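Local coordinates for anthranilate synthase component I (PDB 5KCK), which belongs to the anthranilate synthase component 1 family, proteins that combine helices with large antiparallel sheets, at residues V97-Y105 / A357-G365; I317-Y328 / T341-L352. All coordinates share one frame; numbering follows the deposited sequence.

Interaction 1: residues V97-Y105 / A357-G365; sequences VGYDMISLY and ALKATLPAG
Leu362 fits into the inner corner between strand end and 3-10 turn, its CD2 lying 3.7 Å from Val97 CG1 and more distantly near CB of Met101, a selenomethionine. Placing CG anti to the backbone N (chi1 177°) is what carries the Leu362 branch across to this wall. Next to it, Ile102 sends CD1 onto the backbone, 3.3 Å from Leu362 O. The peptide bond before Pro363 is cis, and the proline ring meets the Tyr99 ring obliquely, with Pro363 CG 3.6 Å from Tyr99 CE2; Met376 of helix 372-382 touches Tyr99, Ile102 and Pro363 and so adds to this buried packing. The outer side is looser and partly exposed. There Lys359 crosses Tyr105 at about a right angle and sets CD 3.6 Å from the ring centroid, almost on the ring normal, a CH-pi contact, while Leu104 CB lies against the opposite face, away from its centre. A water accepts from Lys359 NZ at 2.6 Å and donates to Tyr105 OH, which also pairs with Asp69. The contact thus joins the 97-105 loop to helix 354-361 and the residues that follow it by shape and apolar surface, the polar link between the segments running through a water on the partly exposed side.

Interaction 2: residues I317-Y328 / T341-L352; sequences ISETTSVQVTKY and TSVVKGRLLPEL
The Tyr328 ring meets Ser342 obliquely, CD1 standing 3.6 Å from Ser342 OG, a hydroxyl whose hydrogen bonds run to His303 and to the backbone of Met329. At the other end, a glycerol, probably from the crystallisation liquor, lies beside the Arg347 side chain and hydrogen-bonds to Ser322 O. Between these ends runs an antiparallel hairpin pairing. Gln324 and Lys345 form a hydrogen-bonded pair, Val325 and Val344 a non-hydrogen-bonded one, and a beta bulge then shifts the register by one before Lys327 meets Val343. Within the bulge Thr326 N bonds to Val343 O, and Thr326 OG1 packs 3.4 Å from Val343 CG1. The valines Val325 and Val344 turn to the side covered by helix 297-316, whereas Gln324, Lys327, Val343 and Lys345 occupy the other.

Farther along, toward Arg347, the pairing passes to a serine side chain. Ser322 OG, held between backbone N and carbonyl carbon (chi1 74°), receives Arg347 N at 2.9 Å in a nearly straight bond (169°) and donates to Glu319 O at 2.6 Å on an in-plane lone pair; Ser322 N bonds to the same carbonyl. Glu319 N and Leu349 N then return the pairing to the main chain, bonding to Arg347 O and Ile317 O. Beside these bonds Ile317 CD1 rests 3.7 Å from Leu348 CD1, and Ile317 CB 3.8 Å from Leu352 CD1. The chemistry is thus backbone-led: one hydroxyl, acting as acceptor and donor at once, carries the pairing across the turn where the regular ladder stops, and apolar contacts of Ile317 with Leu348 and Leu352 pack next to it.

Interaction 2, a hairpin pairing whose segments are 13 residues apart at their closest ends, is nested inside the loop of 251 residues that interaction 1 closes. Their centres lie about 19 Å apart, yet they meet through one side chain. Ile317 of 317-328 sets CD1 3.6 Å from Ala357 CA, and its CG2 4.1 Å from Ala360 CB, on helix 354-361, which follows strand 338-347 in the chain. The helix therefore takes Ile317, just after helix 297-316, on one part of its surface and the 97-105 loop on another. Through this one helix the edge hairpin of interaction 2 and the buried packing of interaction 1 become neighbours.

Interaction 1: residues V97-Y105 / A357-G365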
ATOM      1  N   VAL A  97      23.291 -13.883 -11.494  1.00 23.92           N
ATOM      2  CA  VAL A  97      24.534 -14.636 -11.423  1.00 21.62           C
ATOM      3  C   VAL A  97      24.153 -16.065 -11.055  1.00 25.74           C
ATOM      4  O   VAL A  97      23.539 -16.301 -10.005  1.00 25.17           O
ATOM      5  CB  VAL A  97      25.502 -14.023 -10.398  1.00 24.06           C
ATOM      6  CG1 VAL A  97      26.728 -14.876 -10.228  1.00 25.39           C
ATOM      7  CG2 VAL A  97      25.900 -12.631 -10.841  1.00 32.27           C
ATOM      8  N   GLY A  98      24.468 -17.007 -11.934  1.00 21.71           N
ATOM      9  CA  GLY A  98      24.101 -18.385 -11.686  1.00 20.50           C
ATOM     10  C   GLY A  98      24.902 -18.993 -10.549  1.00 21.02           C
ATOM     11  O   GLY A  98      26.006 -18.561 -10.225  1.00 20.64           O
ATOM     12  N   TYR A  99      24.314 -20.016  -9.929  1.00 23.06           N
ATOM     13  CA  TYR A  99      24.989 -20.743  -8.860  1.00 26.05           C
ATOM     14  C   TYR A  99      26.387 -21.166  -9.279  1.00 25.14           C
ATOM     15  O   TYR A  99      27.341 -21.061  -8.497  1.00 31.36           O
ATOM     16  CB  TYR A  99      24.143 -21.957  -8.480  1.00 25.09           C
ATOM     17  CG  TYR A  99      24.783 -22.954  -7.540  1.00 24.89           C
ATOM     18  CD1 TYR A  99      25.541 -24.022  -8.033  1.00 35.37           C
ATOM     19  CD2 TYR A  99      24.585 -22.866  -6.172  1.00 22.92           C
ATOM     20  CE1 TYR A  99      26.112 -24.959  -7.175  1.00 30.78           C
ATOM     21  CE2 TYR A  99      25.137 -23.799  -5.310  1.00 30.10           C
ATOM     22  CZ  TYR A  99      25.903 -24.838  -5.814  1.00 28.35           C
ATOM     23  OH  TYR A  99      26.454 -25.751  -4.953  1.00 25.81           O
ATOM     24  N   ASP A 100      26.533 -21.604 -10.529  1.00 24.03           N
ATOM     25  CA  ASP A 100      27.776 -22.198 -10.999  1.00 25.33           C
ATOM     26  C   ASP A 100      28.884 -21.183 -11.231  1.00 23.41           C
ATOM     27  O   ASP A 100      30.029 -21.588 -11.462  1.00 36.74           O
ATOM     28  CB  ASP A 100      27.483 -22.996 -12.261  1.00 28.29           C
ATOM     29  CG  ASP A 100      26.406 -24.040 -12.029  1.00 32.32           C
ATOM     30  OD1 ASP A 100      26.755 -25.141 -11.567  1.00 29.82           O
ATOM     31  OD2 ASP A 100      25.211 -23.743 -12.260  1.00 27.88           O
HETATM   32  N   MSE A 101      28.592 -19.893 -11.153  1.00 24.33           N
HETATM   33  CA  MSE A 101      29.641 -18.891 -11.233  1.00 29.08           C
HETATM   34  C   MSE A 101      30.713 -19.103 -10.158  1.00 25.59           C
HETATM   35  O   MSE A 101      31.889 -18.837 -10.393  1.00 27.44           O
HETATM   36  CB  MSE A 101      29.037 -17.497 -11.121  1.00 39.81           C
HETATM   37  CG  MSE A 101      28.342 -17.062 -12.399  1.00 57.35           C
HETATM   38 SE   MSE A 101      29.608 -16.674 -13.847  1.00 67.99          SE
HETATM   39  CE  MSE A 101      30.632 -15.281 -12.931  1.00 47.16           C
ATOM     40  N   ILE A 102      30.312 -19.605  -8.986  1.00 27.56           N
ATOM     41  CA  ILE A 102      31.273 -19.809  -7.906  1.00 29.52           C
ATOM     42  C   ILE A 102      32.353 -20.816  -8.301  1.00 25.58           C
ATOM     43  O   ILE A 102      33.436 -20.822  -7.707  1.00 32.40           O
ATOM     44  CB  ILE A 102      30.547 -20.238  -6.605  1.00 29.18           C
ATOM     45  CG1 ILE A 102      31.474 -20.087  -5.391  1.00 33.69           C
ATOM     46  CG2 ILE A 102      30.072 -21.682  -6.695  1.00 25.93           C
ATOM     47  CD1 ILE A 102      32.012 -18.680  -5.196  1.00 37.19           C
ATOM     48  N   SER A 103      32.096 -21.650  -9.314  1.00 31.17           N
ATOM     49  CA  SER A 103      33.119 -22.577  -9.793  1.00 35.14           C
ATOM     50  C   SER A 103      34.333 -21.853 -10.360  1.00 35.55           C
ATOM     51  O   SER A 103      35.408 -22.456 -10.451  1.00 32.50           O
ATOM     52  CB  SER A 103      32.539 -23.520 -10.851  1.00 34.63           C
ATOM     53  OG  SER A 103      32.224 -22.818 -12.042  1.00 42.23           O
ATOM     54  N   LEU A 104      34.189 -20.578 -10.746  1.00 30.51           N
ATOM     55  CA  LEU A 104      35.336 -19.790 -11.177  1.00 33.26           C
ATOM     56  C   LEU A 104      36.267 -19.444 -10.027  1.00 33.90           C
ATOM     57  O   LEU A 104      37.429 -19.102 -10.269  1.00 31.31           O
ATOM     58  CB  LEU A 104      34.886 -18.488 -11.844  1.00 40.04           C
ATOM     59  CG  LEU A 104      34.064 -18.583 -13.123  1.00 48.67           C
ATOM     60  CD1 LEU A 104      33.971 -17.210 -13.766  1.00 53.04           C
ATOM     61  CD2 LEU A 104      34.670 -19.592 -14.077  1.00 49.55           C
ATOM     62  N   TYR A 105      35.787 -19.519  -8.787  1.00 29.85           N
ATOM     63  CA  TYR A 105      36.567 -19.065  -7.650  1.00 31.56           C
ATOM     64  C   TYR A 105      36.745 -20.130  -6.583  1.00 36.54           C
ATOM     65  O   TYR A 105      37.569 -19.940  -5.681  1.00 42.32           O
ATOM     66  CB  TYR A 105      35.929 -17.800  -7.044  1.00 27.42           C
ATOM     67  CG  TYR A 105      35.614 -16.756  -8.104  1.00 31.39           C
ATOM     68  CD1 TYR A 105      36.613 -15.930  -8.617  1.00 27.25           C
ATOM     69  CD2 TYR A 105      34.327 -16.617  -8.611  1.00 28.70           C
ATOM     70  CE1 TYR A 105      36.335 -14.988  -9.604  1.00 29.48           C
ATOM     71  CE2 TYR A 105      34.033 -15.678  -9.588  1.00 27.44           C
ATOM     72  CZ  TYR A 105      35.040 -14.865 -10.084  1.00 35.03           C
ATOM     73  OH  TYR A 105      34.748 -13.933 -11.064  1.00 32.74           O
ATOM     74  N   ALA A 357      31.706  -8.335  -2.301  1.00 19.99           N
ATOM     75  CA  ALA A 357      30.569  -8.733  -1.478  1.00 19.75           C
ATOM     76  C   ALA A 357      29.849  -9.918  -2.098  1.00 27.80           C
ATOM     77  O   ALA A 357      29.418 -10.837  -1.390  1.00 20.82           O
ATOM     78  CB  ALA A 357      29.605  -7.559  -1.300  1.00 21.33           C
ATOM     79  N   LEU A 358      29.715  -9.913  -3.426  1.00 26.02           N
ATOM     80  CA  LEU A 358      29.057 -11.014  -4.114  1.00 22.82           C
ATOM     81  C   LEU A 358      29.875 -12.289  -3.992  1.00 23.93           C
ATOM     82  O   LEU A 358      29.344 -13.349  -3.653  1.00 25.22           O
ATOM     83  CB  LEU A 358      28.833 -10.646  -5.582  1.00 23.16           C
ATOM     84  CG  LEU A 358      28.418 -11.782  -6.508  1.00 24.95           C
ATOM     85  CD1 LEU A 358      27.145 -12.393  -5.992  1.00 21.15           C
ATOM     86  CD2 LEU A 358      28.223 -11.255  -7.910  1.00 30.18           C
ATOM     87  N   LYS A 359      31.180 -12.201  -4.250  1.00 21.59           N
ATOM     88  CA  LYS A 359      32.017 -13.386  -4.156  1.00 26.56           C
ATOM     89  C   LYS A 359      32.116 -13.895  -2.725  1.00 28.16           C
ATOM     90  O   LYS A 359      32.295 -15.098  -2.514  1.00 32.53           O
ATOM     91  CB  LYS A 359      33.402 -13.093  -4.729  1.00 24.70           C
ATOM     92  CG  LYS A 359      33.367 -12.865  -6.229  1.00 31.18           C
ATOM     93  CD  LYS A 359      34.730 -12.994  -6.858  1.00 38.21           C
ATOM     94  CE  LYS A 359      35.528 -11.727  -6.706  1.00 36.49           C
ATOM     95  NZ  LYS A 359      36.880 -11.911  -7.294  1.00 48.16           N
ATOM     96  N   ALA A 360      31.977 -13.014  -1.733  1.00 22.64           N
ATOM     97  CA  ALA A 360      32.081 -13.450  -0.345  1.00 26.07           C
ATOM     98  C   ALA A 360      30.852 -14.216   0.127  1.00 29.43           C
ATOM     99  O   ALA A 360      30.954 -14.951   1.110  1.00 25.80           O
ATOM    100  CB  ALA A 360      32.305 -12.254   0.580  1.00 22.61           C
ATOM    101  N   THR A 361      29.701 -14.061  -0.544  1.00 21.07           N
ATOM    102  CA  THR A 361      28.449 -14.643  -0.077  1.00 21.29           C
ATOM    103  C   THR A 361      27.851 -15.699  -1.000  1.00 28.94           C
ATOM    104  O   THR A 361      27.000 -16.470  -0.546  1.00 30.92           O
ATOM    105  CB  THR A 361      27.386 -13.545   0.126  1.00 23.23           C
ATOM    106  OG1 THR A 361      27.236 -12.792  -1.085  1.00 27.08           O
ATOM    107  CG2 THR A 361      27.782 -12.602   1.248  1.00 20.80           C
ATOM    108  N   LEU A 362      28.248 -15.750  -2.266  1.00 26.78           N
ATOM    109  CA  LEU A 362      27.601 -16.641  -3.224  1.00 28.14           C
ATOM    110  C   LEU A 362      28.216 -18.034  -3.142  1.00 24.10           C
ATOM    111  O   LEU A 362      29.437 -18.170  -3.241  1.00 29.61           O
ATOM    112  CB  LEU A 362      27.753 -16.093  -4.641  1.00 30.08           C
ATOM    113  CG  LEU A 362      27.208 -16.919  -5.804  1.00 31.25           C
ATOM    114  CD1 LEU A 362      25.714 -16.792  -5.867  1.00 25.48           C
ATOM    115  CD2 LEU A 362      27.847 -16.474  -7.108  1.00 37.27           C
ATOM    116  N   PRO A 363      27.410 -19.091  -2.990  1.00 22.53           N
ATOM    117  CA  PRO A 363      25.957 -19.032  -2.815  1.00 23.89           C
ATOM    118  C   PRO A 363      25.594 -19.064  -1.344  1.00 26.09           C
ATOM    119  O   PRO A 363      26.420 -19.456  -0.512  1.00 32.96           O
ATOM    120  CB  PRO A 363      25.475 -20.297  -3.513  1.00 26.69           C
ATOM    121  CG  PRO A 363      26.578 -21.280  -3.203  1.00 31.64           C
ATOM    122  CD  PRO A 363      27.872 -20.481  -3.167  1.00 25.70           C
ATOM    123  N   ALA A 364      24.367 -18.664  -1.034  1.00 22.22           N
ATOM    124  CA  ALA A 364      23.924 -18.600   0.353  1.00 20.06           C
ATOM    125  C   ALA A 364      24.049 -19.950   1.057  1.00 28.09           C
ATOM    126  O   ALA A 364      23.843 -21.010   0.458  1.00 24.72           O
ATOM    127  CB  ALA A 364      22.477 -18.123   0.396  1.00 19.69           C
ATOM    128  N   GLY A 365      24.387 -19.902   2.349  1.00 34.72           N
ATOM    129  CA  GLY A 365      24.464 -21.124   3.137  1.00 36.16           C
ATOM    130  C   GLY A 365      23.191 -21.951   3.098  1.00 29.10           C
ATOM    131  O   GLY A 365      23.249 -23.180   3.110  1.00 31.91           O
TER
HETATM  132  O   HOH W   1      36.377 -11.487  -9.856  1.00 42.63           O

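Interaction 2: residues I317-Y328 / T341-L352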
ATOM      1  N   ILE A 317      35.715  -8.978   4.273  1.00 22.81           N
ATOM      2  CA  ILE A 317      35.816  -7.908   3.290  1.00 19.30           C
ATOM      3  C   ILE A 317      35.611  -6.534   3.910  1.00 24.17           C
ATOM      4  O   ILE A 317      35.398  -5.563   3.185  1.00 23.48           O
ATOM      5  CB  ILE A 317      34.827  -8.117   2.128  1.00 19.99           C
ATOM      6  CG1 ILE A 317      33.396  -8.130   2.665  1.00 21.46           C
ATOM      7  CG2 ILE A 317      35.144  -9.404   1.358  1.00 19.64           C
ATOM      8  CD1 ILE A 317      32.334  -8.108   1.581  1.00 24.02           C
ATOM      9  N   SER A 318      35.659  -6.427   5.235  1.00 20.04           N
ATOM     10  CA  SER A 318      35.325  -5.177   5.898  1.00 20.15           C
ATOM     11  C   SER A 318      36.395  -4.804   6.915  1.00 20.83           C
ATOM     12  O   SER A 318      37.307  -5.582   7.210  1.00 27.24           O
ATOM     13  CB  SER A 318      33.963  -5.279   6.607  1.00 20.58           C
ATOM     14  OG  SER A 318      32.922  -5.588   5.701  1.00 32.19           O
ATOM     15  N   GLU A 319      36.294  -3.592   7.453  0.57 25.52           N
ATOM     16  CA  GLU A 319      37.028  -3.310   8.679  0.57 28.98           C
ATOM     17  C   GLU A 319      36.460  -4.206   9.769  0.57 28.95           C
ATOM     18  O   GLU A 319      35.253  -4.187  10.032  0.57 26.89           O
ATOM     19  CB  GLU A 319      36.930  -1.836   9.071  0.57 29.09           C
ATOM     20  CG  GLU A 319      38.062  -1.374  10.006  0.57 37.26           C
ATOM     21  CD  GLU A 319      37.878  -1.817  11.452  0.57 44.98           C
ATOM     22  OE1 GLU A 319      37.014  -1.245  12.149  0.57 49.79           O
ATOM     23  OE2 GLU A 319      38.596  -2.736  11.896  0.57 47.21           O
ATOM     24  N   THR A 320      37.331  -5.014  10.375  1.00 31.55           N
ATOM     25  CA  THR A 320      36.870  -6.116  11.222  1.00 37.62           C
ATOM     26  C   THR A 320      36.087  -5.645  12.443  1.00 33.16           C
ATOM     27  O   THR A 320      35.186  -6.351  12.908  1.00 31.60           O
ATOM     28  CB  THR A 320      38.051  -6.986  11.659  1.00 38.83           C
ATOM     29  OG1 THR A 320      39.061  -6.166  12.259  1.00 40.05           O
ATOM     30  CG2 THR A 320      38.628  -7.742  10.468  1.00 36.40           C
ATOM     31  N   THR A 321      36.384  -4.464  12.968  1.00 25.57           N
ATOM     32  CA  THR A 321      35.637  -3.981  14.122  1.00 31.09           C
ATOM     33  C   THR A 321      34.430  -3.140  13.731  1.00 28.36           C
ATOM     34  O   THR A 321      33.845  -2.481  14.594  1.00 32.90           O
ATOM     35  CB  THR A 321      36.551  -3.193  15.063  1.00 32.05           C
ATOM     36  OG1 THR A 321      36.992  -1.991  14.417  1.00 43.41           O
ATOM     37  CG2 THR A 321      37.757  -4.037  15.442  1.00 27.96           C
ATOM     38  N   SER A 322      34.043  -3.150  12.455  1.00 26.00           N
ATOM     39  CA  SER A 322      32.818  -2.496  12.020  1.00 25.33           C
ATOM     40  C   SER A 322      31.656  -3.467  11.868  1.00 24.42           C
ATOM     41  O   SER A 322      30.524  -3.018  11.674  1.00 27.82           O
ATOM     42  CB  SER A 322      33.038  -1.766  10.687  1.00 24.63           C
ATOM     43  OG  SER A 322      33.124  -2.695   9.613  1.00 22.30           O
ATOM     44  N   VAL A 323      31.907  -4.777  11.950  1.00 27.30           N
ATOM     45  CA  VAL A 323      30.841  -5.768  11.830  1.00 25.08           C
ATOM     46  C   VAL A 323      29.911  -5.676  13.033  1.00 26.34           C
ATOM     47  O   VAL A 323      30.352  -5.756  14.188  1.00 27.44           O
ATOM     48  CB  VAL A 323      31.424  -7.180  11.693  1.00 25.35           C
ATOM     49  CG1 VAL A 323      30.299  -8.192  11.556  1.00 30.10           C
ATOM     50  CG2 VAL A 323      32.361  -7.254  10.498  1.00 27.09           C
ATOM     51  N   GLN A 324      28.615  -5.510  12.765  1.00 26.30           N
ATOM     52  CA  GLN A 324      27.610  -5.335  13.807  1.00 32.77           C
ATOM     53  C   GLN A 324      26.400  -6.195  13.492  1.00 27.87           C
ATOM     54  O   GLN A 324      25.914  -6.197  12.359  1.00 30.47           O
ATOM     55  CB  GLN A 324      27.161  -3.871  13.934  1.00 33.19           C
ATOM     56  CG  GLN A 324      28.275  -2.840  14.105  1.00 27.00           C
ATOM     57  CD  GLN A 324      27.718  -1.444  14.362  1.00 28.62           C
ATOM     58  OE1 GLN A 324      26.638  -1.107  13.887  1.00 30.12           O
ATOM     59  NE2 GLN A 324      28.445  -0.636  15.129  1.00 27.59           N
ATOM     60  N   VAL A 325      25.920  -6.919  14.498  1.00 32.01           N
ATOM     61  CA  VAL A 325      24.630  -7.594  14.440  1.00 33.61           C
ATOM     62  C   VAL A 325      23.628  -6.611  15.032  1.00 36.33           C
ATOM     63  O   VAL A 325      23.576  -6.420  16.245  1.00 35.54           O
ATOM     64  CB  VAL A 325      24.650  -8.925  15.190  1.00 34.89           C
ATOM     65  CG1 VAL A 325      23.281  -9.601  15.119  1.00 32.31           C
ATOM     66  CG2 VAL A 325      25.726  -9.827  14.608  1.00 30.83           C
ATOM     67  N   THR A 326      22.864  -5.947  14.165  1.00 43.39           N
ATOM     68  CA  THR A 326      22.058  -4.802  14.577  1.00 45.48           C
ATOM     69  C   THR A 326      20.640  -5.188  14.920  1.00 49.05           C
ATOM     70  O   THR A 326      19.924  -4.403  15.551  1.00 65.14           O
ATOM     71  CB  THR A 326      22.013  -3.741  13.475  1.00 53.16           C
ATOM     72  OG1 THR A 326      21.307  -4.263  12.342  1.00 47.29           O
ATOM     73  CG2 THR A 326      23.429  -3.337  13.053  1.00 64.83           C
ATOM     74  N   LYS A 327      20.221  -6.372  14.505  1.00 45.27           N
ATOM     75  CA  LYS A 327      18.904  -6.893  14.824  1.00 52.25           C
ATOM     76  C   LYS A 327      19.113  -8.389  14.913  1.00 62.73           C
ATOM     77  O   LYS A 327      19.636  -8.983  13.964  1.00 69.71           O
ATOM     78  CB  LYS A 327      17.895  -6.517  13.737  1.00 49.74           C
ATOM     79  CG  LYS A 327      16.463  -6.603  14.151  1.00 51.61           C
ATOM     80  CD  LYS A 327      15.563  -5.959  13.105  1.00 58.97           C
ATOM     81  CE  LYS A 327      15.790  -4.456  13.018  1.00 59.78           C
ATOM     82  NZ  LYS A 327      14.750  -3.792  12.172  1.00 58.40           N
ATOM     83  N   TYR A 328      18.798  -8.988  16.059  1.00 46.15           N
ATOM     84  CA  TYR A 328      19.251 -10.348  16.320  1.00 38.69           C
ATOM     85  C   TYR A 328      18.085 -11.253  16.670  1.00 42.06           C
ATOM     86  O   TYR A 328      17.397 -11.029  17.671  1.00 42.75           O
ATOM     87  CB  TYR A 328      20.289 -10.411  17.439  1.00 40.52           C
ATOM     88  CG  TYR A 328      20.751 -11.833  17.625  1.00 37.93           C
ATOM     89  CD1 TYR A 328      21.228 -12.557  16.533  1.00 36.75           C
ATOM     90  CD2 TYR A 328      20.685 -12.466  18.859  1.00 40.00           C
ATOM     91  CE1 TYR A 328      21.641 -13.856  16.658  1.00 41.45           C
ATOM     92  CE2 TYR A 328      21.103 -13.779  18.999  1.00 44.56           C
ATOM     93  CZ  TYR A 328      21.581 -14.468  17.889  1.00 49.79           C
ATOM     94  OH  TYR A 328      22.004 -15.773  17.980  1.00 53.00           O
ATOM     95  N   THR A 341      14.814 -13.978  12.130  1.00 55.35           N
ATOM     96  CA  THR A 341      15.459 -12.997  11.265  1.00 55.37           C
ATOM     97  C   THR A 341      16.514 -12.182  12.010  1.00 46.67           C
ATOM     98  O   THR A 341      16.370 -11.867  13.198  1.00 33.69           O
ATOM     99  CB  THR A 341      14.426 -12.046  10.638  1.00 57.89           C
ATOM    100  OG1 THR A 341      15.056 -11.267   9.616  1.00 67.58           O
ATOM    101  CG2 THR A 341      13.855 -11.102  11.674  1.00 30.15           C
ATOM    102  N   SER A 342      17.571 -11.822  11.281  1.00 40.76           N
ATOM    103  CA  SER A 342      18.650 -11.003  11.818  1.00 33.29           C
ATOM    104  C   SER A 342      19.225 -10.120  10.717  1.00 37.72           C
ATOM    105  O   SER A 342      19.026 -10.367   9.522  1.00 31.13           O
ATOM    106  CB  SER A 342      19.767 -11.860  12.426  1.00 32.23           C
ATOM    107  OG  SER A 342      19.303 -12.648  13.505  1.00 35.38           O
ATOM    108  N   VAL A 343      19.974  -9.101  11.138  1.00 37.68           N
ATOM    109  CA  VAL A 343      20.650  -8.176  10.232  1.00 31.17           C
ATOM    110  C   VAL A 343      22.120  -8.081  10.636  1.00 32.39           C
ATOM    111  O   VAL A 343      22.437  -7.841  11.808  1.00 25.85           O
ATOM    112  CB  VAL A 343      19.984  -6.783  10.244  1.00 32.03           C
ATOM    113  CG1 VAL A 343      20.722  -5.812   9.332  1.00 24.07           C
ATOM    114  CG2 VAL A 343      18.513  -6.890   9.825  1.00 27.54           C
ATOM    115  N   VAL A 344      23.011  -8.285   9.669  1.00 31.27           N
ATOM    116  CA  VAL A 344      24.451  -8.147   9.859  1.00 23.48           C
ATOM    117  C   VAL A 344      24.955  -7.094   8.883  1.00 32.55           C
ATOM    118  O   VAL A 344      24.590  -7.117   7.701  1.00 21.63           O
ATOM    119  CB  VAL A 344      25.189  -9.480   9.641  1.00 29.13           C
ATOM    120  CG1 VAL A 344      26.657  -9.352  10.088  1.00 31.02           C
ATOM    121  CG2 VAL A 344      24.480 -10.612  10.373  1.00 29.82           C
ATOM    122  N   LYS A 345      25.789  -6.177   9.375  1.00 23.05           N
ATOM    123  CA  LYS A 345      26.312  -5.082   8.570  1.00 25.61           C
ATOM    124  C   LYS A 345      27.797  -4.894   8.846  1.00 26.98           C
ATOM    125  O   LYS A 345      28.276  -5.142   9.959  1.00 23.75           O
ATOM    126  CB  LYS A 345      25.586  -3.757   8.857  1.00 24.46           C
ATOM    127  CG  LYS A 345      24.141  -3.715   8.394  1.00 22.84           C
ATOM    128  CD  LYS A 345      23.433  -2.462   8.905  1.00 29.26           C
ATOM    129  CE  LYS A 345      22.055  -2.318   8.280  1.00 29.39           C
ATOM    130  NZ  LYS A 345      22.152  -2.265   6.775  1.00 30.38           N
ATOM    131  N   GLY A 346      28.514  -4.423   7.825  1.00 24.44           N
ATOM    132  CA  GLY A 346      29.897  -4.013   7.995  1.00 22.63           C
ATOM    133  C   GLY A 346      30.288  -2.954   6.984  1.00 23.14           C
ATOM    134  O   GLY A 346      29.605  -2.743   5.978  1.00 22.63           O
ATOM    135  N   ARG A 347      31.419  -2.302   7.254  1.00 24.06           N
ATOM    136  CA  ARG A 347      31.944  -1.254   6.380  1.00 22.90           C
ATOM    137  C   ARG A 347      32.953  -1.858   5.402  1.00 22.57           C
ATOM    138  O   ARG A 347      34.054  -2.250   5.793  1.00 24.87           O
ATOM    139  CB  ARG A 347      32.575  -0.141   7.210  1.00 24.01           C
ATOM    140  CG  ARG A 347      33.008   1.069   6.400  1.00 38.90           C
ATOM    141  CD  ARG A 347      33.536   2.174   7.311  1.00 46.59           C
ATOM    142  NE  ARG A 347      32.578   2.497   8.370  1.00 65.91           N
ATOM    143  CZ  ARG A 347      31.526   3.301   8.211  1.00 71.80           C
ATOM    144  NH1 ARG A 347      31.292   3.868   7.034  1.00 68.87           N
ATOM    145  NH2 ARG A 347      30.703   3.535   9.229  1.00 71.68           N
ATOM    146  N   LEU A 348      32.575  -1.919   4.131  1.00 21.83           N
ATOM    147  CA  LEU A 348      33.427  -2.481   3.089  1.00 23.37           C
ATOM    148  C   LEU A 348      34.799  -1.806   3.059  1.00 22.58           C
ATOM    149  O   LEU A 348      34.907  -0.584   3.171  1.00 23.08           O
ATOM    150  CB  LEU A 348      32.722  -2.313   1.742  1.00 28.20           C
ATOM    151  CG  LEU A 348      33.219  -3.049   0.508  1.00 34.05           C
ATOM    152  CD1 LEU A 348      33.114  -4.552   0.714  1.00 36.41           C
ATOM    153  CD2 LEU A 348      32.410  -2.600  -0.698  1.00 28.98           C
ATOM    154  N   LEU A 349      35.850  -2.607   2.916  1.00 22.95           N
ATOM    155  CA  LEU A 349      37.199  -2.060   2.877  1.00 25.88           C
ATOM    156  C   LEU A 349      37.373  -1.175   1.643  1.00 24.12           C
ATOM    157  O   LEU A 349      36.782  -1.440   0.594  1.00 23.45           O
ATOM    158  CB  LEU A 349      38.240  -3.179   2.870  1.00 24.54           C
ATOM    159  CG  LEU A 349      38.382  -3.961   4.173  1.00 32.57           C
ATOM    160  CD1 LEU A 349      39.102  -5.260   3.937  1.00 25.34           C
ATOM    161  CD2 LEU A 349      39.113  -3.132   5.227  1.00 29.20           C
ATOM    162  N   PRO A 350      38.188  -0.119   1.748  1.00 25.12           N
ATOM    163  CA  PRO A 350      38.208   0.910   0.690  1.00 26.90           C
ATOM    164  C   PRO A 350      38.681   0.411  -0.668  1.00 33.09           C
ATOM    165  O   PRO A 350      38.282   0.981  -1.690  1.00 34.90           O
ATOM    166  CB  PRO A 350      39.153   1.985   1.257  1.00 32.53           C
ATOM    167  CG  PRO A 350      39.941   1.293   2.351  1.00 27.22           C
ATOM    168  CD  PRO A 350      39.043   0.232   2.901  1.00 26.15           C
ATOM    169  N   GLU A 351      39.477  -0.643  -0.731  1.00 32.26           N
ATOM    170  CA  GLU A 351      39.925  -1.137  -2.025  1.00 33.87           C
ATOM    171  C   GLU A 351      38.975  -2.157  -2.646  1.00 38.37           C
ATOM    172  O   GLU A 351      39.216  -2.591  -3.777  1.00 40.70           O
ATOM    173  CB  GLU A 351      41.334  -1.735  -1.902  1.00 43.28           C
ATOM    174  CG  GLU A 351      41.432  -3.035  -1.103  1.00 56.66           C
ATOM    175  CD  GLU A 351      41.467  -2.825   0.408  1.00 57.26           C
ATOM    176  OE1 GLU A 351      41.262  -1.681   0.866  1.00 52.89           O
ATOM    177  OE2 GLU A 351      41.701  -3.819   1.133  1.00 53.48           O
ATOM    178  N   LEU A 352      37.898  -2.538  -1.960  1.00 28.70           N
ATOM    179  CA  LEU A 352      36.995  -3.572  -2.452  1.00 25.99           C
ATOM    180  C   LEU A 352      35.697  -2.952  -2.961  1.00 29.83           C
ATOM    181  O   LEU A 352      35.413  -1.770  -2.746  1.00 29.13           O
ATOM    182  CB  LEU A 352      36.711  -4.607  -1.358  1.00 29.54           C
ATOM    183  CG  LEU A 352      37.955  -5.192  -0.680  1.00 27.03           C
ATOM    184  CD1 LEU A 352      37.572  -6.317   0.273  1.00 23.60           C
ATOM    185  CD2 LEU A 352      38.945  -5.681  -1.708  1.00 24.38           C
TER